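Local coordinates for 3-methyladenine DNA glycosylase (Helicobacter pylori, PDB 1PU6), which excises 3-methyladenine and probably other alkylated bases from DNA, opening the base excision repair pathway, at residues I137-C142 / L198-H203; K144-V149 / F173-V178. All coordinates share one frame; numbering follows the deposited sequence.

How the contacts relate
Followed from its N terminus, the chain first reaches these contacts in helix 131-141, which provides the first segment of contact 1. The loop 144-149 leaves that helix, and after helix 151-159 the chain returns in helix 167-179, where contact 2 closes a loop of 23 residues. Only later does helix 195-203 come back to 137-142, so contact 1 closes a loop of 55 residues, within which contact 2 lies. Their centres are about 9 Å apart, and they meet directly: the backbone N of K144 probably bonds to L138 O. Together they tie helix 131-141 and the loop that follows it to helices 167-179 and 195-203.

Contact 1. Residues I137-C142 / L198-H203; sequences ILCYAC and LYARFH. Unlike the reference sequence in segment 137-142: A141 (reference Val).
The hydroxyl of Y140 reaches across to helix 195-203 and donates a hydrogen bond to the backbone carbonyl of A200, with OH and O 2.6 Å apart. It arrives in the carbonyl plane, on a lone pair, at a C=O...donor angle of 121°. H203 also lies against the Y140 hydroxyl: the two side chains cross at about a right angle, and Y140 OH lies in the plane of the imidazole, at its edge, 3.2 Å from CD2 of H203. Further back along the phenol, Y140 CE1 packs 3.5 Å from the methyl CB of A200. In the HhH-GPD fold, helix 131-141 is the second helix of the helix-hairpin-helix, and here its segment 137-141 crosses segment 198-203 at -104°, their axes 9.7 Å apart at closest approach. A crossing this steep limits the meeting to a small buried patch of C139, Y140, A200 and H203, with a slight contribution from Y199. With SG swung opposite the backbone N (chi1 -179°), C139 brings its sulfur to 3.7 Å from CA of A200 and over the centre of the Y140 ring, covering one face. W25 meets that ring too, its plane inclined to the phenol, and W23 packs on A200. A bound beta-mercaptoethanol, probably from the crystallisation liquor, rests about 5 Å from the side chain of H203.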
loop_
_atom_site.group_PDB
_atom_site.type_symbol
_atom_site.label_atom_id
_atom_site.label_comp_id
_atom_site.label_asym_id
_atom_site.label_seq_id
_atom_site.Cartn_x
_atom_site.Cartn_y
_atom_site.Cartn_z
ATOM N N ILE A 137 2.377 -3.434 -0.149
ATOM C CA ILE A 137 3.721 -3.601 -0.711
ATOM C C ILE A 137 3.618 -4.256 -2.112
ATOM O O ILE A 137 4.247 -3.808 -3.098
ATOM C CB ILE A 137 4.592 -4.473 0.253
ATOM C CG1 ILE A 137 4.866 -3.708 1.563
ATOM C CG2 ILE A 137 5.920 -4.953 -0.476
ATOM C CD1 ILE A 137 5.468 -4.600 2.713
ATOM N N LEU A 138 2.839 -5.357 -2.223
ATOM C CA LEU A 138 2.733 -6.049 -3.539
ATOM C C LEU A 138 2.203 -5.124 -4.670
ATOM O O LEU A 138 2.748 -5.113 -5.816
ATOM C CB LEU A 138 1.806 -7.263 -3.469
ATOM C CG LEU A 138 2.402 -8.398 -2.640
ATOM C CD1 LEU A 138 1.363 -9.480 -2.335
ATOM C CD2 LEU A 138 3.657 -9.044 -3.244
ATOM N N CYS A 139 1.163 -4.358 -4.368
ATOM C CA CYS A 139 0.600 -3.458 -5.388
ATOM C C CYS A 139 1.455 -2.221 -5.601
ATOM O O CYS A 139 1.925 -1.965 -6.723
ATOM C CB CYS A 139 -0.859 -3.032 -4.967
ATOM S SG CYS A 139 -1.594 -1.954 -6.175
ATOM N N TYR A 140 1.660 -1.422 -4.545
ATOM C CA TYR A 140 2.222 -0.079 -4.711
ATOM C C TYR A 140 3.744 -0.017 -4.716
ATOM O O TYR A 140 4.301 1.008 -5.116
ATOM C CB TYR A 140 1.719 0.846 -3.586
ATOM C CG TYR A 140 0.221 1.010 -3.668
ATOM C CD1 TYR A 140 -0.344 1.933 -4.606
ATOM C CD2 TYR A 140 -0.629 0.334 -2.762
ATOM C CE1 TYR A 140 -1.718 2.175 -4.662
ATOM C CE2 TYR A 140 -2.045 0.556 -2.815
ATOM C CZ TYR A 140 -2.557 1.472 -3.773
ATOM O OH TYR A 140 -3.914 1.642 -3.834
ATOM N N ALA A 141 4.404 -1.079 -4.254
ATOM C CA ALA A 141 5.860 -1.155 -4.417
ATOM C C ALA A 141 6.262 -2.090 -5.548
ATOM O O ALA A 141 7.234 -1.789 -6.207
ATOM C CB ALA A 141 6.597 -1.532 -3.109
ATOM N N CYS A 142 5.549 -3.199 -5.770
ATOM C CA CYS A 142 6.007 -4.247 -6.737
ATOM C C CYS A 142 5.209 -4.318 -8.046
ATOM O O CYS A 142 5.547 -5.131 -8.943
ATOM C CB CYS A 142 5.982 -5.642 -6.079
ATOM S SG CYS A 142 6.958 -5.674 -4.539
ATOM N N LEU A 198 -4.586 -0.204 -12.400
ATOM C CA LEU A 198 -6.011 -0.054 -12.154
ATOM C C LEU A 198 -6.363 -0.360 -10.654
ATOM O O LEU A 198 -7.067 0.412 -10.006
ATOM C CB LEU A 198 -6.837 -0.924 -13.128
ATOM C CG LEU A 198 -8.345 -0.759 -13.060
ATOM C CD1 LEU A 198 -8.956 -1.183 -14.517
ATOM C CD2 LEU A 198 -8.952 -1.626 -11.986
ATOM N N TYR A 199 -5.865 -1.483 -10.113
ATOM C CA TYR A 199 -6.163 -1.796 -8.701
ATOM C C TYR A 199 -5.554 -0.725 -7.742
ATOM O O TYR A 199 -6.179 -0.362 -6.727
ATOM C CB TYR A 199 -5.578 -3.181 -8.365
ATOM C CG TYR A 199 -6.318 -4.378 -8.902
ATOM C CD1 TYR A 199 -5.628 -5.556 -9.172
ATOM C CD2 TYR A 199 -7.696 -4.390 -9.041
ATOM C CE1 TYR A 199 -6.269 -6.703 -9.629
ATOM C CE2 TYR A 199 -8.385 -5.569 -9.502
ATOM C CZ TYR A 199 -7.642 -6.719 -9.776
ATOM O OH TYR A 199 -8.271 -7.900 -10.226
ATOM N N ALA A 200 -4.365 -0.209 -8.087
ATOM C CA ALA A 200 -3.733 0.875 -7.290
ATOM C C ALA A 200 -4.662 2.067 -7.184
ATOM O O ALA A 200 -4.892 2.624 -6.074
ATOM C CB ALA A 200 -2.377 1.274 -7.934
ATOM N N ARG A 201 -5.224 2.455 -8.328
ATOM C CA ARG A 201 -6.106 3.636 -8.364
ATOM C C ARG A 201 -7.464 3.330 -7.706
ATOM O O ARG A 201 -8.050 4.208 -7.063
ATOM C CB ARG A 201 -6.276 4.097 -9.802
ATOM C CG ARG A 201 -4.972 4.717 -10.415
ATOM C CD ARG A 201 -5.123 5.184 -11.802
ATOM N NE ARG A 201 -5.967 6.433 -11.796
ATOM C CZ ARG A 201 -5.484 7.666 -11.637
ATOM N NH1 ARG A 201 -4.200 7.914 -11.517
ATOM N NH2 ARG A 201 -6.349 8.716 -11.670
ATOM N N PHE A 202 -8.006 2.129 -7.934
ATOM C CA PHE A 202 -9.322 1.761 -7.380
ATOM C C PHE A 202 -9.297 1.841 -5.826
ATOM O O PHE A 202 -10.189 2.491 -5.186
ATOM C CB PHE A 202 -9.680 0.334 -7.906
ATOM C CG PHE A 202 -11.103 -0.109 -7.671
ATOM C CD1 PHE A 202 -11.490 -1.402 -8.136
ATOM C CD2 PHE A 202 -12.058 0.669 -7.042
ATOM C CE1 PHE A 202 -12.760 -1.936 -7.936
ATOM C CE2 PHE A 202 -13.402 0.175 -6.833
ATOM C CZ PHE A 202 -13.749 -1.144 -7.304
ATOM N N HIS A 203 -8.276 1.270 -5.208
ATOM C CA HIS A 203 -8.177 1.358 -3.733
ATOM C C HIS A 203 -8.052 2.877 -3.331
ATOM O O HIS A 203 -8.659 3.289 -2.336
ATOM C CB HIS A 203 -6.985 0.563 -3.206
ATOM C CG HIS A 203 -6.696 0.816 -1.761
ATOM N ND1 HIS A 203 -7.628 0.581 -0.759
ATOM C CD2 HIS A 203 -5.623 1.390 -1.156
ATOM C CE1 HIS A 203 -7.100 0.923 0.418
ATOM N NE2 HIS A 203 -5.894 1.426 0.200
#

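Contact 2. Residues K144-V149 / F173-V178; sequences KEVMVV and FFEKGV
M147 reaches from the loop 144-149 toward F174 on helix 167-179, and the two form a Met-aromatic contact within the HhH-GPD fold, where this loop joins helix 131-141 to helix 151-159. At the root of the side chain, CB of M147 packs 3.9 Å from CG of E175. The M147 chain leaves CB with its own CG on the far side from the backbone N (chi1 -162°), carrying the sulfur to F174, where SD of M147 lies 3.9 Å from CB of F174. The sulfur lies 5.4 Å from the centroid of the F174 ring and well off its normal, an oblique approach. A bend at chi3 brings CE of M147 obliquely to the ring, 3.9 Å from CD1 of F174. Y199 and F202 of helix 195-203, and I206, also pack on M147. The backbone of M147 is held as well: its N donates to E175 OE1 at 3.0 Å. The N-H...O angle is 175°, and the oxygen is met on its anti side, somewhat out of the carboxylate plane. A water spans the same two segments, donating to O of E145, the centre of an inverse gamma turn, and more weakly to OE2 of E175, so each carboxylate oxygen has a partner. Beyond the methionine, V149 approaches the other ortho carbon of the phenyl ring, its CG1 3.8 Å from CD2 of F174.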
loop_
_atom_site.group_PDB
_atom_site.type_symbol
_atom_site.label_atom_id
_atom_site.label_comp_id
_atom_site.label_asym_id
_atom_site.label_seq_id
_atom_site.Cartn_x
_atom_site.Cartn_y
_atom_site.Cartn_z
ATOM N N LYS A 144 2.276 -5.616 -8.632
ATOM C CA LYS A 144 1.545 -6.884 -8.812
ATOM C C LYS A 144 0.060 -6.654 -8.895
ATOM O O LYS A 144 -0.456 -5.618 -8.387
ATOM C CB LYS A 144 1.744 -7.818 -7.610
ATOM C CG LYS A 144 3.155 -8.126 -7.293
ATOM C CD LYS A 144 3.831 -8.822 -8.353
ATOM C CE LYS A 144 5.113 -9.415 -7.729
ATOM N NZ LYS A 144 5.807 -10.197 -8.769
ATOM N N GLU A 145 -0.628 -7.615 -9.535
ATOM C CA GLU A 145 -2.095 -7.515 -9.716
ATOM C C GLU A 145 -2.806 -7.932 -8.444
ATOM O O GLU A 145 -3.308 -9.034 -8.340
ATOM C CB GLU A 145 -2.586 -8.337 -10.942
ATOM C CG GLU A 145 -2.014 -7.795 -12.256
ATOM C CD GLU A 145 -2.204 -8.729 -13.468
ATOM O OE1 GLU A 145 -1.915 -8.230 -14.603
ATOM O OE2 GLU A 145 -2.590 -9.957 -13.313
ATOM N N VAL A 146 -2.769 -7.044 -7.451
ATOM C CA VAL A 146 -3.369 -7.260 -6.124
ATOM C C VAL A 146 -4.141 -6.002 -5.759
ATOM O O VAL A 146 -3.602 -4.866 -5.881
ATOM C CB VAL A 146 -2.233 -7.422 -5.076
ATOM C CG1 VAL A 146 -2.771 -7.428 -3.690
ATOM C CG2 VAL A 146 -1.492 -8.751 -5.398
ATOM N N MET A 147 -5.387 -6.144 -5.286
ATOM C CA MET A 147 -6.124 -4.969 -4.770
ATOM C C MET A 147 -6.121 -4.938 -3.221
ATOM O O MET A 147 -6.620 -5.859 -2.589
ATOM C CB MET A 147 -7.575 -4.918 -5.266
ATOM C CG MET A 147 -8.132 -3.366 -5.059
ATOM S SD MET A 147 -9.589 -3.179 -5.829
ATOM C CE MET A 147 -10.336 -1.943 -4.698
ATOM N N VAL A 148 -5.603 -3.872 -2.624
ATOM C CA VAL A 148 -5.572 -3.709 -1.170
ATOM C C VAL A 148 -7.007 -3.443 -0.709
ATOM O O VAL A 148 -7.749 -2.715 -1.399
ATOM C CB VAL A 148 -4.729 -2.475 -0.807
ATOM C CG1 VAL A 148 -4.835 -2.146 0.694
ATOM C CG2 VAL A 148 -3.273 -2.729 -1.221
ATOM N N VAL A 149 -7.388 -4.045 0.428
ATOM C CA VAL A 149 -8.614 -3.644 1.160
ATOM C C VAL A 149 -8.287 -3.323 2.606
ATOM O O VAL A 149 -7.145 -3.521 3.038
ATOM C CB VAL A 149 -9.771 -4.697 1.052
ATOM C CG1 VAL A 149 -10.179 -4.856 -0.469
ATOM C CG2 VAL A 149 -9.394 -6.041 1.684
ATOM N N PHE A 173 -13.993 -10.197 -3.508
ATOM C CA PHE A 173 -15.148 -9.471 -4.036
ATOM C C PHE A 173 -14.678 -8.311 -4.911
ATOM O O PHE A 173 -15.180 -8.109 -6.051
ATOM C CB PHE A 173 -16.016 -8.858 -2.880
ATOM C CG PHE A 173 -17.085 -7.897 -3.394
ATOM C CD1 PHE A 173 -16.812 -6.520 -3.513
ATOM C CD2 PHE A 173 -18.346 -8.372 -3.818
ATOM C CE1 PHE A 173 -17.762 -5.644 -3.977
ATOM C CE2 PHE A 173 -19.316 -7.462 -4.313
ATOM C CZ PHE A 173 -19.007 -6.110 -4.405
ATOM N N PHE A 174 -13.712 -7.513 -4.419
ATOM C CA PHE A 174 -13.249 -6.341 -5.217
ATOM C C PHE A 174 -12.501 -6.759 -6.502
ATOM O O PHE A 174 -12.764 -6.219 -7.593
ATOM C CB PHE A 174 -12.453 -5.372 -4.345
ATOM C CG PHE A 174 -13.327 -4.385 -3.602
ATOM C CD1 PHE A 174 -13.916 -3.309 -4.277
ATOM C CD2 PHE A 174 -13.588 -4.536 -2.218
ATOM C CE1 PHE A 174 -14.767 -2.394 -3.607
ATOM C CE2 PHE A 174 -14.414 -3.622 -1.510
ATOM C CZ PHE A 174 -15.015 -2.548 -2.210
ATOM N N GLU A 175 -11.663 -7.790 -6.408
ATOM C CA GLU A 175 -10.908 -8.253 -7.594
ATOM C C GLU A 175 -11.793 -8.900 -8.648
ATOM O O GLU A 175 -11.624 -8.647 -9.857
ATOM C CB GLU A 175 -9.773 -9.234 -7.203
ATOM C CG GLU A 175 -8.642 -8.493 -6.487
ATOM C CD GLU A 175 -7.516 -9.405 -5.979
ATOM O OE1 GLU A 175 -6.531 -8.903 -5.342
ATOM O OE2 GLU A 175 -7.602 -10.629 -6.230
ATOM N N LYS A 176 -12.664 -9.807 -8.212
ATOM C CA LYS A 176 -13.378 -10.626 -9.195
ATOM C C LYS A 176 -14.317 -9.828 -10.130
ATOM O O LYS A 176 -14.475 -10.190 -11.303
ATOM C CB LYS A 176 -14.102 -11.793 -8.506
ATOM C CG LYS A 176 -15.416 -11.478 -7.834
ATOM C CD LYS A 176 -15.800 -12.657 -6.874
ATOM C CE LYS A 176 -17.289 -12.978 -6.830
ATOM N NZ LYS A 176 -17.838 -13.393 -8.170
ATOM N N GLY A 177 -14.932 -8.756 -9.625
ATOM C CA GLY A 177 -15.794 -7.937 -10.476
ATOM C C GLY A 177 -14.987 -7.304 -11.612
ATOM O O GLY A 177 -15.468 -7.182 -12.726
ATOM N N VAL A 178 -13.746 -6.912 -11.321
ATOM C CA VAL A 178 -12.875 -6.361 -12.364
ATOM C C VAL A 178 -12.463 -7.502 -13.346
ATOM O O VAL A 178 -12.524 -7.348 -14.587
ATOM C CB VAL A 178 -11.646 -5.659 -11.746
ATOM C CG1 VAL A 178 -10.696 -5.161 -12.857
ATOM C CG2 VAL A 178 -12.087 -4.478 -10.857
HETATM O O HOH W 1 -5.625 -10.953 -8.220
#